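Local coordinates for protein arylmalonate decarboxylase (Bordetella bronchiseptica, PDB 3DTV) that catalyses the decarboxylation of 2-aryl-2-methylmalonates to 2-arylpropionates, releasing carbon dioxide and taking up a proton, at residues B[67-72]-B[98-103]; B[120-125]-B[133-138]; B[159-164]-B[189-194]. One frame throughout, in Å; residues are numbered along the deposited sequence.

Contact 1 of 3, residues B[67-72]-B[98-103]; sequences AAVVSL and GLPCTT. With SO4 (sulfate ion), chain K.
With CG anti to its carbonyl carbon (chi1 -61°), L99 sends its CD1 branch to V70, whose CG2 is itself placed beside the backbone N because CG1 takes the position anti to that N (chi1 170°). The two side chains lie roughly perpendicular, CG2 of V70 and CD1 of L99 being 4.0 Å apart. CD1 of L99 also presses on the backbone, 3.3 Å from the carbonyl O of A67. Next to this pair, V69 meets the ring of P100, the residue after L99, crosswise, with CG2 of V69 3.6 Å from CB of P100.

From here the backbones run as parallel strands, their short axes 22° apart. Three hydrogen bonds alternate across the seam: V70 N to P100 O (3.1 Å), the donor lying in the carbonyl plane; T102 N to V70 O (2.9 Å), almost straight on to the carbonyl; and L72 N to T102 O (2.9 Å), tilted out of the plane. CA-H...O contacts supplement them, such as S71 CA to T102 O at 3.2 Å. V70, L72, C101 and T103 face one way, where L72, C101 and T103 touch helix 83-97; T102 faces the other way and meets L222 of helix 211-223, its OG1 bonded to D218. A sulfate, probably from the crystallisation liquor, sits by C101 N on the side away from 67-72, but the modelled bond is too short to trust in detail.

T103 ends the strand as N-cap of helix 104-115, its OG1 taking the T106 N-H and also bonding N86. Two parallel neighbours, 69-72 and outermost 101-103, joined through helices 75-79 and 83-97, make a beta-alpha-beta crossover at the edge of a four-stranded parallel sheet.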
loop_
_atom_site.group_PDB
_atom_site.type_symbol
_atom_site.label_atom_id
_atom_site.label_comp_id
_atom_site.label_asym_id
_atom_site.label_seq_id
_atom_site.Cartn_x
_atom_site.Cartn_y
_atom_site.Cartn_z
ATOM N N ALA B 67 -6.985 -15.437 10.246
ATOM C CA ALA B 67 -5.871 -14.887 9.473
ATOM C C ALA B 67 -4.529 -15.468 9.929
ATOM O O ALA B 67 -4.277 -15.596 11.107
ATOM C CB ALA B 67 -5.827 -13.368 9.587
ATOM N N ALA B 68 -3.671 -15.788 8.971
ATOM C CA ALA B 68 -2.314 -16.250 9.269
ATOM C C ALA B 68 -1.334 -15.069 9.383
ATOM O O ALA B 68 -0.285 -15.182 10.008
ATOM C CB ALA B 68 -1.837 -17.259 8.215
ATOM N N VAL B 69 -1.689 -13.958 8.755
ATOM C CA VAL B 69 -0.840 -12.776 8.656
ATOM C C VAL B 69 -1.747 -11.537 8.572
ATOM O O VAL B 69 -2.812 -11.597 7.916
ATOM C CB VAL B 69 -0.022 -12.900 7.371
ATOM C CG1 VAL B 69 0.129 -11.635 6.646
ATOM C CG2 VAL B 69 1.333 -13.582 7.625
ATOM N N VAL B 70 -1.356 -10.432 9.228
ATOM C CA VAL B 70 -2.182 -9.175 9.198
ATOM C C VAL B 70 -1.358 -8.070 8.548
ATOM O O VAL B 70 -0.206 -7.832 8.948
ATOM C CB VAL B 70 -2.650 -8.759 10.598
ATOM C CG1 VAL B 70 -3.305 -7.300 10.594
ATOM C CG2 VAL B 70 -3.616 -9.794 11.215
ATOM N N SER B 71 -1.909 -7.456 7.508
ATOM C CA SER B 71 -1.327 -6.265 6.913
ATOM C C SER B 71 -2.204 -5.047 7.148
ATOM O O SER B 71 -3.409 -5.047 6.779
ATOM C CB SER B 71 -1.146 -6.444 5.401
ATOM O OG SER B 71 -0.520 -5.293 4.799
ATOM N N LEU B 72 -1.612 -3.979 7.726
ATOM C CA LEU B 72 -2.333 -2.730 7.854
ATOM C C LEU B 72 -2.301 -2.033 6.479
ATOM O O LEU B 72 -1.272 -1.425 6.098
ATOM C CB LEU B 72 -1.673 -1.840 8.879
ATOM C CG LEU B 72 -2.264 -0.446 9.046
ATOM C CD1 LEU B 72 -3.756 -0.479 9.479
ATOM C CD2 LEU B 72 -1.366 0.288 10.057
ATOM N N GLY B 98 0.250 -12.511 18.066
ATOM C CA GLY B 98 1.100 -13.670 17.944
ATOM C C GLY B 98 1.266 -13.976 16.469
ATOM O O GLY B 98 1.735 -15.041 16.122
ATOM N N LEU B 99 0.838 -13.069 15.588
ATOM C CA LEU B 99 0.922 -13.298 14.113
ATOM C C LEU B 99 2.002 -12.422 13.480
ATOM O O LEU B 99 2.281 -11.360 13.992
ATOM C CB LEU B 99 -0.429 -12.990 13.413
ATOM C CG LEU B 99 -1.662 -13.807 13.818
ATOM C CD1 LEU B 99 -2.853 -13.262 12.988
ATOM C CD2 LEU B 99 -1.478 -15.341 13.658
ATOM N N PRO B 100 2.588 -12.859 12.352
ATOM C CA PRO B 100 3.413 -11.999 11.505
ATOM C C PRO B 100 2.553 -10.819 11.033
ATOM O O PRO B 100 1.435 -11.018 10.548
ATOM C CB PRO B 100 3.702 -12.878 10.276
ATOM C CG PRO B 100 3.619 -14.284 10.819
ATOM C CD PRO B 100 2.455 -14.214 11.782
ATOM N N CYS B 101 3.047 -9.606 11.203
ATOM C CA CYS B 101 2.274 -8.428 10.855
ATOM C C CYS B 101 3.150 -7.517 10.026
ATOM O O CYS B 101 4.375 -7.463 10.216
ATOM C CB CYS B 101 1.816 -7.657 12.110
ATOM S SG CYS B 101 0.556 -8.551 13.121
ATOM N N THR B 102 2.501 -6.746 9.160
ATOM C CA THR B 102 3.180 -5.824 8.264
ATOM C C THR B 102 2.226 -4.705 7.860
ATOM O O THR B 102 1.105 -4.640 8.324
ATOM C CB THR B 102 3.679 -6.617 7.008
ATOM O OG1 THR B 102 4.512 -5.752 6.209
ATOM C CG2 THR B 102 2.453 -7.149 6.161
ATOM N N THR B 103 2.683 -3.771 7.030
ATOM C CA THR B 103 1.871 -2.634 6.658
ATOM C C THR B 103 2.147 -2.306 5.196
ATOM O O THR B 103 3.124 -2.817 4.598
ATOM C CB THR B 103 2.212 -1.341 7.482
ATOM O OG1 THR B 103 3.423 -0.759 6.979
ATOM C CG2 THR B 103 2.443 -1.636 8.983
HETATM S S SO4 K . 6.241 -9.179 12.527
HETATM O O1 SO4 K . 6.515 -9.354 11.101
HETATM O O2 SO4 K . 7.105 -8.126 13.103
HETATM O O3 SO4 K . 4.864 -8.751 12.730
HETATM O O4 SO4 K . 6.412 -10.492 13.184
#

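Contact 2 of 3, residues B[120-125]-B[133-138]; sequences VALATA and RLAAFL
This is an entirely apolar helix-on-sheet contact, in which V120 and L122 of strand 119-124 meet L134, A135 and L138 of helix 128-140 in the beta-alpha-beta unit that continues to strand 144-145. The evidence is in the axes: the short segments run nearly antiparallel, at 154°, and come no closer than 9.7 Å, so it is the strand's side chains that span the gap, and no hydrogen bond crosses it.

L122 is the central piece. Its CG lies beside the backbone N (chi1 -72°), which carries both methyls to the helix: CD2 of L122 rests over the backbone between L134 and A135, 3.6 Å from L134 CB and 3.7 Å from A135 N, while CD1 turns to L138, with 4.2 Å between the two CD1 atoms. V120, two residues earlier and on the same side of the strand, also touches L138: V120 CG1 approaches L138 CD1 to 3.7 Å, one side chain set crosswise to the other. L138 thus meets both V120 and L122, whereas L134, one helical turn earlier, meets L122 alone, as expected for an antiparallel run.

The neighbours close the layer: L185 of the adjacent strand 183-187 touches V120, L134 and L138, while L109 and L112 of helix 104-115 pack against L138, and F137 meets the ring of F79 edge-to-face.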
loop_
_atom_site.group_PDB
_atom_site.type_symbol
_atom_site.label_atom_id
_atom_site.label_comp_id
_atom_site.label_asym_id
_atom_site.label_seq_id
_atom_site.Cartn_x
_atom_site.Cartn_y
_atom_site.Cartn_z
ATOM N N VAL B 120 13.433 7.795 -6.606
ATOM C CA VAL B 120 12.016 7.504 -6.893
ATOM C C VAL B 120 11.140 8.747 -7.126
ATOM O O VAL B 120 11.098 9.656 -6.279
ATOM C CB VAL B 120 11.337 6.577 -5.806
ATOM C CG1 VAL B 120 11.492 7.148 -4.485
ATOM C CG2 VAL B 120 9.800 6.397 -6.063
ATOM N N ALA B 121 10.447 8.762 -8.264
ATOM C CA ALA B 121 9.444 9.777 -8.563
ATOM C C ALA B 121 8.091 9.275 -8.093
ATOM O O ALA B 121 7.745 8.104 -8.269
ATOM C CB ALA B 121 9.437 10.087 -10.019
ATOM N N LEU B 122 7.375 10.160 -7.399
ATOM C CA LEU B 122 6.095 9.810 -6.798
ATOM C C LEU B 122 4.932 10.409 -7.582
ATOM O O LEU B 122 4.999 11.553 -8.055
ATOM C CB LEU B 122 6.012 10.282 -5.337
ATOM C CG LEU B 122 6.827 9.578 -4.259
ATOM C CD1 LEU B 122 8.262 10.095 -4.263
ATOM C CD2 LEU B 122 6.181 9.838 -2.904
ATOM N N ALA B 123 3.879 9.606 -7.743
ATOM C CA ALA B 123 2.646 10.028 -8.375
ATOM C C ALA B 123 1.490 9.581 -7.495
ATOM O O ALA B 123 1.516 8.475 -6.942
ATOM C CB ALA B 123 2.524 9.410 -9.740
ATOM N N THR B 124 0.491 10.456 -7.355
ATOM C CA THR B 124 -0.781 10.135 -6.684
ATOM C C THR B 124 -1.985 10.716 -7.431
ATOM O O THR B 124 -1.868 11.723 -8.118
ATOM C CB THR B 124 -0.848 10.694 -5.231
ATOM O OG1 THR B 124 -1.985 10.083 -4.555
ATOM C CG2 THR B 124 -0.967 12.295 -5.245
ATOM N N ALA B 125 -3.153 10.113 -7.268
ATOM C CA ALA B 125 -4.374 10.666 -7.855
ATOM C C ALA B 125 -5.132 11.532 -6.846
ATOM O O ALA B 125 -6.114 12.207 -7.191
ATOM C CB ALA B 125 -5.272 9.556 -8.363
ATOM N N ARG B 133 3.896 13.388 2.318
ATOM C CA ARG B 133 3.955 12.428 3.385
ATOM C C ARG B 133 4.746 11.217 2.967
ATOM O O ARG B 133 5.622 10.766 3.714
ATOM C CB ARG B 133 2.538 12.044 3.870
ATOM C CG ARG B 133 1.902 13.087 4.831
ATOM C CD ARG B 133 3.033 13.622 5.736
ATOM N NE ARG B 133 2.769 14.991 5.999
ATOM C CZ ARG B 133 3.444 16.059 5.575
ATOM N NH1 ARG B 133 4.632 15.995 5.000
ATOM N NH2 ARG B 133 2.906 17.239 5.831
ATOM N N LEU B 134 4.444 10.666 1.795
ATOM C CA LEU B 134 5.157 9.477 1.358
ATOM C C LEU B 134 6.642 9.751 1.093
ATOM O O LEU B 134 7.486 8.919 1.399
ATOM C CB LEU B 134 4.519 8.793 0.153
ATOM C CG LEU B 134 3.070 8.315 0.316
ATOM C CD1 LEU B 134 2.705 7.079 -0.505
ATOM C CD2 LEU B 134 2.635 8.199 1.762
ATOM N N ALA B 135 6.920 10.939 0.559
ATOM C CA ALA B 135 8.254 11.370 0.196
ATOM C C ALA B 135 9.092 11.477 1.443
ATOM O O ALA B 135 10.255 11.083 1.436
ATOM C CB ALA B 135 8.210 12.728 -0.569
ATOM N N ALA B 136 8.502 11.995 2.525
ATOM C CA ALA B 136 9.235 12.194 3.755
ATOM C C ALA B 136 9.636 10.833 4.358
ATOM O O ALA B 136 10.726 10.688 4.882
ATOM C CB ALA B 136 8.419 12.959 4.729
ATOM N N PHE B 137 8.706 9.881 4.318
ATOM C CA PHE B 137 8.937 8.542 4.813
ATOM C C PHE B 137 10.051 7.890 4.014
ATOM O O PHE B 137 10.921 7.265 4.572
ATOM C CB PHE B 137 7.643 7.728 4.599
ATOM C CG PHE B 137 7.651 6.365 5.267
ATOM C CD1 PHE B 137 6.978 6.161 6.467
ATOM C CD2 PHE B 137 8.249 5.305 4.661
ATOM C CE1 PHE B 137 6.935 4.937 7.065
ATOM C CE2 PHE B 137 8.206 4.063 5.221
ATOM C CZ PHE B 137 7.567 3.872 6.454
ATOM N N LEU B 138 9.993 7.992 2.690
ATOM C CA LEU B 138 10.985 7.308 1.848
ATOM C C LEU B 138 12.360 7.902 2.082
ATOM O O LEU B 138 13.341 7.182 2.151
ATOM C CB LEU B 138 10.600 7.422 0.352
ATOM C CG LEU B 138 9.347 6.695 -0.115
ATOM C CD1 LEU B 138 9.179 6.923 -1.633
ATOM C CD2 LEU B 138 9.410 5.204 0.246
#

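Contact 3 of 3, residues B[159-164]-B[189-194]; sequences MARVDT and GGLLTL
The backbone N-H of L191 donates to the carbonyl O of A160 over 3.0 Å, the one hydrogen bond between the two loops. It is somewhat bent, with an N-H...O angle of 147°, and the donor is tilted out of the carbonyl plane. The same oxygen is approached by G190 CA at 3.4 Å, so A160 O lies against the backbone of two successive residues. G190 has a positive phi of 121°, a value readily taken by glycine, and having no side chain it lets this carbonyl and V162 come close.

V162 provides the apolar part on the buried side. With CG1 anti to the backbone N, CG2 of V162 is directed to the carbonyl O of G189, 3.1 Å away, which is tight for a methyl group; L167 of helix 164-177 and V156 also pack on V162.

Both segments are connecting loops of the alpha/beta fold built round the parallel sheet that holds strand 183-187. Segment 189-194 follows the C-terminal end of that strand and leads into helix 196-204. Segment 159-164 leads into helix 164-177, for which D163 is the N-cap, its carboxylate bonded to T166 OG1 and weakly to A165 N.

On the exposed side the side chains of R161 and L191 run alongside each other in the same direction. The arginine chain bends at chi2 (90°), which lays its guanidinium alongside the leucine, so that one face of that flat group is met by L191 CD2, 3.4 Å from R161 NH1. Lower down the chain, R161 CG stands 3.5 Å from the same CD2 and 3.6 Å from L191 CB.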
loop_
_atom_site.group_PDB
_atom_site.type_symbol
_atom_site.label_atom_id
_atom_site.label_comp_id
_atom_site.label_asym_id
_atom_site.label_seq_id
_atom_site.Cartn_x
_atom_site.Cartn_y
_atom_site.Cartn_z
ATOM N N MET B 159 -14.707 5.985 -2.070
ATOM C CA MET B 159 -14.916 4.996 -3.172
ATOM C C MET B 159 -14.922 5.563 -4.604
ATOM O O MET B 159 -15.760 5.167 -5.424
ATOM C CB MET B 159 -16.202 4.153 -3.006
ATOM C CG MET B 159 -16.918 4.218 -1.686
ATOM S SD MET B 159 -18.492 5.103 -1.783
ATOM C CE MET B 159 -17.934 6.767 -1.363
ATOM N N ALA B 160 -14.006 6.486 -4.893
ATOM C CA ALA B 160 -13.847 7.023 -6.241
ATOM C C ALA B 160 -12.901 6.133 -7.049
ATOM O O ALA B 160 -11.869 5.677 -6.540
ATOM C CB ALA B 160 -13.341 8.488 -6.212
ATOM N N ARG B 161 -13.278 5.869 -8.296
ATOM C CA ARG B 161 -12.397 5.169 -9.203
ATOM C C ARG B 161 -11.877 6.156 -10.254
ATOM O O ARG B 161 -12.648 6.935 -10.869
ATOM C CB ARG B 161 -13.117 3.992 -9.860
ATOM C CG ARG B 161 -14.326 3.490 -9.031
ATOM C CD ARG B 161 -15.721 4.187 -9.370
ATOM N NE ARG B 161 -16.639 4.007 -8.246
ATOM C CZ ARG B 161 -17.155 2.830 -7.899
ATOM N NH1 ARG B 161 -16.902 1.749 -8.645
ATOM N NH2 ARG B 161 -17.951 2.740 -6.836
ATOM N N VAL B 162 -10.558 6.128 -10.422
ATOM C CA VAL B 162 -9.842 6.960 -11.399
ATOM C C VAL B 162 -9.508 6.095 -12.614
ATOM O O VAL B 162 -8.838 5.082 -12.487
ATOM C CB VAL B 162 -8.515 7.549 -10.803
ATOM C CG1 VAL B 162 -7.901 8.574 -11.769
ATOM C CG2 VAL B 162 -8.771 8.181 -9.432
ATOM N N ASP B 163 -9.979 6.474 -13.794
ATOM C CA ASP B 163 -9.856 5.547 -14.926
ATOM C C ASP B 163 -8.396 5.345 -15.287
ATOM O O ASP B 163 -7.546 6.152 -14.915
ATOM C CB ASP B 163 -10.631 6.043 -16.140
ATOM C CG ASP B 163 -9.840 7.048 -16.919
ATOM O OD1 ASP B 163 -8.946 6.629 -17.734
ATOM O OD2 ASP B 163 -10.109 8.253 -16.673
ATOM N N THR B 164 -8.118 4.286 -16.045
ATOM C CA THR B 164 -6.737 3.821 -16.313
ATOM C C THR B 164 -5.829 4.808 -17.043
ATOM O O THR B 164 -4.648 4.991 -16.698
ATOM C CB THR B 164 -6.787 2.484 -17.086
ATOM O OG1 THR B 164 -7.360 1.469 -16.229
ATOM C CG2 THR B 164 -5.397 2.045 -17.587
ATOM N N GLY B 189 -4.584 6.099 -5.477
ATOM C CA GLY B 189 -4.872 6.267 -6.908
ATOM C C GLY B 189 -6.305 5.918 -7.245
ATOM O O GLY B 189 -6.723 6.040 -8.398
ATOM N N GLY B 190 -7.071 5.422 -6.204
ATOM C CA GLY B 190 -8.518 5.164 -6.335
ATOM C C GLY B 190 -8.892 3.712 -6.074
ATOM O O GLY B 190 -8.117 2.956 -5.479
ATOM N N LEU B 191 -10.070 3.310 -6.522
ATOM C CA LEU B 191 -10.476 1.893 -6.488
ATOM C C LEU B 191 -9.444 0.930 -7.144
ATOM O O LEU B 191 -9.052 -0.082 -6.524
ATOM C CB LEU B 191 -11.869 1.714 -7.093
ATOM C CG LEU B 191 -12.772 0.662 -6.430
ATOM C CD1 LEU B 191 -12.892 0.936 -4.903
ATOM C CD2 LEU B 191 -14.122 0.653 -7.077
ATOM N N LEU B 192 -8.969 1.244 -8.358
ATOM C CA LEU B 192 -8.038 0.301 -9.027
ATOM C C LEU B 192 -6.909 0.968 -9.791
ATOM O O LEU B 192 -7.159 1.854 -10.638
ATOM C CB LEU B 192 -8.809 -0.677 -9.936
ATOM C CG LEU B 192 -9.105 -2.077 -9.366
ATOM C CD1 LEU B 192 -10.493 -2.591 -9.787
ATOM C CD2 LEU B 192 -8.009 -3.061 -9.793
ATOM N N THR B 193 -5.661 0.536 -9.448
ATOM C CA THR B 193 -4.441 0.993 -10.135
ATOM C C THR B 193 -3.777 -0.044 -11.082
ATOM O O THR B 193 -2.975 0.334 -11.958
ATOM C CB THR B 193 -3.340 1.494 -9.156
ATOM O OG1 THR B 193 -3.033 0.458 -8.195
ATOM C CG2 THR B 193 -3.773 2.778 -8.418
ATOM N N LEU B 194 -4.085 -1.337 -10.919
ATOM C CA LEU B 194 -3.238 -2.391 -11.544
ATOM C C LEU B 194 -2.944 -2.169 -13.002
ATOM O O LEU B 194 -1.801 -2.082 -13.386
ATOM C CB LEU B 194 -3.808 -3.785 -11.360
ATOM C CG LEU B 194 -3.560 -4.535 -10.067
ATOM C CD1 LEU B 194 -4.413 -5.826 -10.136
ATOM C CD2 LEU B 194 -2.049 -4.785 -9.803
#

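How the contacts relate
Contacts 1 and 2 are buried, on opposite sides of the chain's centre, and belong to different four-stranded parallel sheets. Contact 1 is strand on strand, held by regular backbone hydrogen bonds, whereas contact 2 is strand on helix and relies on aliphatic packing alone. Contact 3, partly buried, joins two loops that follow strands 144-145 and 183-187 of contact 2's sheet, with one backbone bond, a close methyl-carbonyl approach beside two glycines and an arginine laid along a leucine. It adjoins contact 2: A125 CB, just past strand 119-124, is 3.6 Å from G189 CA and 3.9 Å from V162 CG2. Contact 1 stays apart from contact 3, their nearest atoms about 14 Å from each other.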